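Local coordinates for uncharacterized protein (Parabacteroides merdae, PDB 4R7F) that is of unknown function but probably belongs with the type 9 secretion system plug proteins, and is built of three immunoglobulin-like beta-sandwich domains, at residues L46-T51 and T93-N98; F165-K170 and I208-N213. All coordinates share one frame; numbering follows the deposited sequence.

Contact 1. Residues L46-T51 and T93-N98; sequences LGSGYT and TTQYSN
Leu46 and Tyr96 pair where strand 39-46 ends beside the start of strand 96-103, two neighbouring strands in an antiparallel four-stranded sheet of the first immunoglobulin-like beta-sandwich domain. They form a non-hydrogen-bonded pair, their CA atoms 4.2 Å apart, with both side chains on the same face of the sheet. The delta branch of Leu46 does the touching: CD2 comes to 3.6 Å from CB of Tyr96 and meets the ring itself only obliquely. With CG beside the backbone N (chi1 -59°), the leucine lies across the base of the tyrosine side chain, whose ring leads away from Leu46. One backbone bond closes the end of the ladder, from Gly47 N to Gln95 O over 3.1 Å; it is bent, and its donor stands above the carbonyl plane. Gly47 O also receives a CA-H...O contact from Tyr96 CA. The positive phi of Gly47 (106°) would press any CB against the preceding carbonyl, so the loop leaving the strand calls for glycine. Farther out, the Tyr96 hydroxyl bonds to Ala288 O and its ring meets Tyr290 edge-to-face, while Leu46 rests on Leu338 of strand 332-340. At the solvent side the extended Gln95 chain reaches Ser48, whose side chain is modelled in two positions. The buried Ser97 OG has no hydrogen-bonding partner in the model; Gly49 O, in a poorly ordered loop, is 3.7 Å away.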
loop_
_atom_site.group_PDB
_atom_site.type_symbol
_atom_site.label_atom_id
_atom_site.label_comp_id
_atom_site.label_asym_id
_atom_site.label_seq_id
_atom_site.Cartn_x
_atom_site.Cartn_y
_atom_site.Cartn_z
ATOM N N LEU A 46 -33.702 1.620 -10.589
ATOM C CA LEU A 46 -34.425 2.905 -10.495
ATOM C C LEU A 46 -35.935 2.722 -10.730
ATOM O O LEU A 46 -36.355 1.784 -11.418
ATOM C CB LEU A 46 -33.867 3.912 -11.504
ATOM C CG LEU A 46 -32.382 4.295 -11.434
ATOM C CD1 LEU A 46 -32.206 5.709 -11.939
ATOM C CD2 LEU A 46 -31.769 4.208 -10.056
ATOM N N GLY A 47 -36.732 3.645 -10.179
ATOM C CA GLY A 47 -38.191 3.495 -10.073
ATOM C C GLY A 47 -38.598 3.199 -8.632
ATOM O O GLY A 47 -37.735 3.011 -7.769
ATOM N N SER A 48 -39.904 3.184 -8.359
ATOM C CA SER A 48 -40.418 2.823 -7.031
ATOM C C SER A 48 -40.667 1.321 -6.946
ATOM O O SER A 48 -40.511 0.719 -5.881
ATOM C CB SER A 48 -41.693 3.611 -6.696
ATOM O OG SER A 48 -42.199 4.288 -7.838
ATOM N N GLY A 49 -41.049 0.727 -8.078
ATOM C CA GLY A 49 -41.266 -0.709 -8.154
ATOM C C GLY A 49 -40.204 -1.519 -7.422
ATOM O O GLY A 49 -38.989 -1.294 -7.594
ATOM N N TYR A 50 -40.668 -2.422 -6.555
ATOM C CA TYR A 50 -39.901 -3.615 -6.250
ATOM C C TYR A 50 -40.071 -4.496 -7.488
ATOM O O TYR A 50 -41.163 -4.563 -8.103
ATOM C CB TYR A 50 -40.356 -4.367 -4.984
ATOM C CG TYR A 50 -39.670 -5.725 -4.859
ATOM C CD1 TYR A 50 -38.279 -5.822 -4.982
ATOM C CD2 TYR A 50 -40.401 -6.914 -4.658
ATOM C CE1 TYR A 50 -37.623 -7.044 -4.903
ATOM C CE2 TYR A 50 -39.742 -8.150 -4.573
ATOM C CZ TYR A 50 -38.344 -8.206 -4.700
ATOM O OH TYR A 50 -37.617 -9.385 -4.641
ATOM N N THR A 51 -38.963 -5.130 -7.857
ATOM C CA THR A 51 -38.861 -5.958 -9.033
ATOM C C THR A 51 -38.142 -7.219 -8.596
ATOM O O THR A 51 -37.256 -7.159 -7.741
ATOM C CB THR A 51 -38.034 -5.211 -10.089
ATOM O OG1 THR A 51 -38.711 -4.003 -10.443
ATOM C CG2 THR A 51 -37.796 -6.052 -11.336
ATOM N N THR A 93 -34.683 12.538 -4.157
ATOM C CA THR A 93 -35.503 12.920 -5.307
ATOM C C THR A 93 -35.666 11.768 -6.300
ATOM O O THR A 93 -36.756 11.465 -6.773
ATOM C CB THR A 93 -34.910 14.141 -6.006
ATOM O OG1 THR A 93 -33.515 13.920 -6.280
ATOM C CG2 THR A 93 -35.072 15.367 -5.083
ATOM N N THR A 94 -34.564 11.100 -6.574
ATOM C CA THR A 94 -34.555 10.018 -7.522
ATOM C C THR A 94 -34.818 8.763 -6.688
ATOM O O THR A 94 -34.047 8.427 -5.758
ATOM C CB THR A 94 -33.187 9.953 -8.255
ATOM O OG1 THR A 94 -32.907 11.206 -8.874
ATOM C CG2 THR A 94 -33.174 8.868 -9.287
ATOM N N GLN A 95 -35.920 8.091 -6.988
ATOM C CA GLN A 95 -36.267 6.889 -6.258
ATOM C C GLN A 95 -35.609 5.657 -6.871
ATOM O O GLN A 95 -35.486 5.522 -8.094
ATOM C CB GLN A 95 -37.780 6.713 -6.197
ATOM C CG GLN A 95 -38.428 7.585 -5.137
ATOM C CD GLN A 95 -39.933 7.589 -5.247
ATOM O OE1 GLN A 95 -40.513 6.796 -5.986
ATOM N NE2 GLN A 95 -40.576 8.489 -4.516
ATOM N N TYR A 96 -35.208 4.754 -5.989
ATOM C CA TYR A 96 -34.582 3.514 -6.366
ATOM C C TYR A 96 -34.645 2.506 -5.225
ATOM O O TYR A 96 -34.899 2.865 -4.059
ATOM C CB TYR A 96 -33.105 3.791 -6.740
ATOM C CG TYR A 96 -32.263 4.304 -5.616
ATOM C CD1 TYR A 96 -31.627 3.431 -4.759
ATOM C CD2 TYR A 96 -32.083 5.670 -5.408
ATOM C CE1 TYR A 96 -30.827 3.889 -3.712
ATOM C CE2 TYR A 96 -31.287 6.137 -4.368
ATOM C CZ TYR A 96 -30.653 5.231 -3.510
ATOM O OH TYR A 96 -29.842 5.665 -2.442
ATOM N N SER A 97 -34.385 1.246 -5.564
ATOM C CA SER A 97 -34.132 0.214 -4.559
ATOM C C SER A 97 -32.665 -0.237 -4.733
ATOM O O SER A 97 -32.132 -0.225 -5.815
ATOM C CB SER A 97 -35.117 -0.972 -4.678
ATOM O OG SER A 97 -36.431 -0.577 -5.057
ATOM N N ASN A 98 -32.032 -0.609 -3.636
ATOM C CA ASN A 98 -30.657 -1.033 -3.603
ATOM C C ASN A 98 -30.607 -2.510 -3.263
ATOM O O ASN A 98 -31.237 -2.941 -2.299
ATOM C CB ASN A 98 -29.928 -0.235 -2.523
ATOM C CG ASN A 98 -28.521 -0.702 -2.307
ATOM O OD1 ASN A 98 -28.153 -1.136 -1.204
ATOM N ND2 ASN A 98 -27.711 -0.606 -3.366
#

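Contact 2. Residues F165-K170 and I208-N213; sequences FNINNK and ISYTYN
Strands 160-168 and 207-219, the central pair of an antiparallel four-stranded sheet in a beta-sandwich, are joined here by Phe165-Tyr210, Asn166-Ser209 and Ile167-Ile208. The outer two are hydrogen-bonded pairs: Ile167 and Ile208 exchange two near-straight backbone bonds, whereas in the other pair Tyr210 N to Phe165 O is short at 2.8 Å and the return bond from Phe165 N to Tyr210 O is weak at 3.5 Å. Phe165, Tyr210 and the isoleucines share the apolar face. The two rings lie nearly parallel, planes at 15°, in an offset arrangement with little overlap, the Phe165 and Tyr210 ring centroids 4.8 Å apart; Phe165 CE2 approaches Tyr210 CD1 to 3.4 Å. Phe165 reaches this place with CG between its backbone N and carbonyl carbon (chi1 74°), which puts one ring face under Tyr210 CB in a CH-pi contact. Ile167 CD1 meets Tyr210 CE1 obliquely at 3.6 Å. With an alanine at Phe165 the CH-pi contact to Tyr210 CB is gone, and a gap would probably open beside one side of the tyrosine. On the opposite face Ser209 OG is weakly bonded to Asn166 OD1 at 3.0 Å, and also hydrogen-bonded to Thr211 OG1, where either hydroxyl could be the donor. A water joins Thr211 OG1 to Asn166 ND2, the latter bond weak. This polar face turns to the second subunit, where Gln207 of that subunit bonds weakly to Asn166 OD1. Leu181 and Ile183 of strand 181-187 pack on the apolar face, which is turned inward as in the sheets of an immunoglobulin-like beta-sandwich.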
loop_
_atom_site.group_PDB
_atom_site.type_symbol
_atom_site.label_atom_id
_atom_site.label_comp_id
_atom_site.label_asym_id
_atom_site.label_seq_id
_atom_site.Cartn_x
_atom_site.Cartn_y
_atom_site.Cartn_z
ATOM N N PHE A 165 7.661 -10.226 -12.865
ATOM C CA PHE A 165 7.219 -11.192 -11.858
ATOM C C PHE A 165 7.757 -12.594 -12.027
ATOM O O PHE A 165 8.163 -12.967 -13.110
ATOM C CB PHE A 165 5.686 -11.207 -11.713
ATOM C CG PHE A 165 4.956 -11.869 -12.852
ATOM C CD1 PHE A 165 4.601 -11.147 -13.983
ATOM C CD2 PHE A 165 4.595 -13.195 -12.776
ATOM C CE1 PHE A 165 3.902 -11.759 -15.022
ATOM C CE2 PHE A 165 3.934 -13.820 -13.823
ATOM C CZ PHE A 165 3.573 -13.093 -14.935
ATOM N N ASN A 166 7.712 -13.362 -10.937
ATOM C CA ASN A 166 8.132 -14.775 -10.918
ATOM C C ASN A 166 7.052 -15.547 -10.256
ATOM O O ASN A 166 6.482 -15.092 -9.279
ATOM C CB ASN A 166 9.416 -14.988 -10.118
ATOM C CG ASN A 166 10.542 -14.100 -10.606
ATOM O OD1 ASN A 166 11.246 -14.443 -11.542
ATOM N ND2 ASN A 166 10.680 -12.925 -9.990
ATOM N N ILE A 167 6.786 -16.727 -10.789
ATOM C CA ILE A 167 5.858 -17.620 -10.192
ATOM C C ILE A 167 6.686 -18.618 -9.433
ATOM O O ILE A 167 7.485 -19.313 -10.024
ATOM C CB ILE A 167 5.035 -18.355 -11.259
ATOM C CG1 ILE A 167 4.248 -17.335 -12.078
ATOM C CG2 ILE A 167 4.122 -19.369 -10.595
ATOM C CD1 ILE A 167 3.518 -17.949 -13.247
ATOM N N ASN A 168 6.494 -18.643 -8.120
ATOM C CA ASN A 168 7.137 -19.574 -7.222
ATOM C C ASN A 168 6.245 -20.785 -6.942
ATOM O O ASN A 168 5.262 -20.666 -6.255
ATOM C CB ASN A 168 7.481 -18.824 -5.935
ATOM C CG ASN A 168 8.338 -17.578 -6.195
ATOM O OD1 ASN A 168 9.281 -17.606 -6.982
ATOM N ND2 ASN A 168 8.005 -16.494 -5.527
ATOM N N ASN A 169 6.624 -21.947 -7.495
ATOM C CA ASN A 169 5.798 -23.133 -7.523
ATOM C C ASN A 169 6.458 -24.404 -6.996
ATOM O O ASN A 169 6.148 -25.487 -7.482
ATOM C CB ASN A 169 5.259 -23.401 -8.954
ATOM C CG ASN A 169 6.349 -23.803 -9.937
ATOM O OD1 ASN A 169 7.494 -23.389 -9.833
ATOM N ND2 ASN A 169 6.001 -24.648 -10.856
ATOM N N LYS A 170 7.276 -24.282 -5.952
ATOM C CA LYS A 170 7.896 -25.442 -5.313
ATOM C C LYS A 170 6.840 -26.473 -4.872
ATOM O O LYS A 170 7.047 -27.669 -5.015
ATOM C CB LYS A 170 8.748 -25.013 -4.101
ATOM C CG LYS A 170 9.406 -26.203 -3.397
ATOM C CD LYS A 170 10.447 -25.836 -2.331
ATOM C CE LYS A 170 9.852 -25.060 -1.154
ATOM N NZ LYS A 170 8.715 -25.668 -0.390
ATOM N N ILE A 208 9.309 -19.780 -12.272
ATOM C CA ILE A 208 9.066 -19.382 -13.640
ATOM C C ILE A 208 9.126 -17.874 -13.688
ATOM O O ILE A 208 8.345 -17.203 -13.030
ATOM C CB ILE A 208 7.699 -19.862 -14.136
ATOM C CG1 ILE A 208 7.534 -21.364 -13.860
ATOM C CG2 ILE A 208 7.559 -19.619 -15.650
ATOM C CD1 ILE A 208 6.144 -21.750 -13.400
ATOM N N SER A 209 10.054 -17.341 -14.464
ATOM C CA SER A 209 10.291 -15.902 -14.459
ATOM C C SER A 209 9.751 -15.242 -15.722
ATOM O O SER A 209 10.027 -15.725 -16.831
ATOM C CB SER A 209 11.794 -15.628 -14.287
ATOM O OG SER A 209 12.076 -14.242 -14.437
ATOM N N TYR A 210 8.959 -14.174 -15.545
ATOM C CA TYR A 210 8.417 -13.383 -16.672
ATOM C C TYR A 210 8.934 -11.985 -16.491
ATOM O O TYR A 210 8.203 -11.057 -16.196
ATOM C CB TYR A 210 6.881 -13.332 -16.684
ATOM C CG TYR A 210 6.224 -14.659 -16.862
ATOM C CD1 TYR A 210 6.098 -15.536 -15.804
ATOM C CD2 TYR A 210 5.763 -15.068 -18.104
ATOM C CE1 TYR A 210 5.521 -16.790 -15.969
ATOM C CE2 TYR A 210 5.151 -16.305 -18.269
ATOM C CZ TYR A 210 5.036 -17.169 -17.203
ATOM O OH TYR A 210 4.435 -18.414 -17.363
ATOM N N THR A 211 10.226 -11.865 -16.599
ATOM C CA THR A 211 10.926 -10.637 -16.314
ATOM C C THR A 211 11.568 -10.214 -17.608
ATOM O O THR A 211 11.981 -11.059 -18.361
ATOM C CB THR A 211 11.979 -10.890 -15.231
ATOM O OG1 THR A 211 11.305 -11.305 -14.040
ATOM C CG2 THR A 211 12.717 -9.643 -14.909
ATOM N N TYR A 212 11.617 -8.907 -17.867
ATOM C CA TYR A 212 12.217 -8.333 -19.082
ATOM C C TYR A 212 11.356 -8.576 -20.328
ATOM O O TYR A 212 11.836 -8.602 -21.442
ATOM C CB TYR A 212 13.646 -8.846 -19.301
ATOM C CG TYR A 212 14.555 -8.708 -18.081
ATOM C CD1 TYR A 212 14.838 -7.451 -17.533
ATOM C CD2 TYR A 212 15.132 -9.816 -17.494
ATOM C CE1 TYR A 212 15.645 -7.317 -16.430
ATOM C CE2 TYR A 212 15.954 -9.688 -16.377
ATOM C CZ TYR A 212 16.215 -8.438 -15.858
ATOM O OH TYR A 212 17.075 -8.299 -14.781
ATOM N N ASN A 213 10.071 -8.711 -20.118
ATOM C CA ASN A 213 9.145 -8.990 -21.190
ATOM C C ASN A 213 8.628 -7.686 -21.757
ATOM O O ASN A 213 8.071 -6.867 -21.041
ATOM C CB ASN A 213 7.996 -9.824 -20.643
ATOM C CG ASN A 213 7.168 -10.437 -21.717
ATOM O OD1 ASN A 213 6.651 -9.728 -22.605
ATOM N ND2 ASN A 213 7.026 -11.766 -21.665
HETATM O O HOH W 1 10.877 -10.706 -11.447
#

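How the contacts relate
The chain's centre lies between the two contacts, about 25 Å from the centre of each; their own centres are 49 Å apart and their nearest atoms about 35 Å, so they do not touch. Both segments of contact 1 precede those of contact 2 in the sequence. Each contact joins the two inner strands of an antiparallel four-stranded sheet with the same 1-2-4-3 strand order. Their surroundings differ: contact 1 is partly exposed and meets no other chain, whereas contact 2 is buried and lies at the interface with the second subunit. The Ser209 side chain of contact 2 is about 8 Å from a bound magnesium ion.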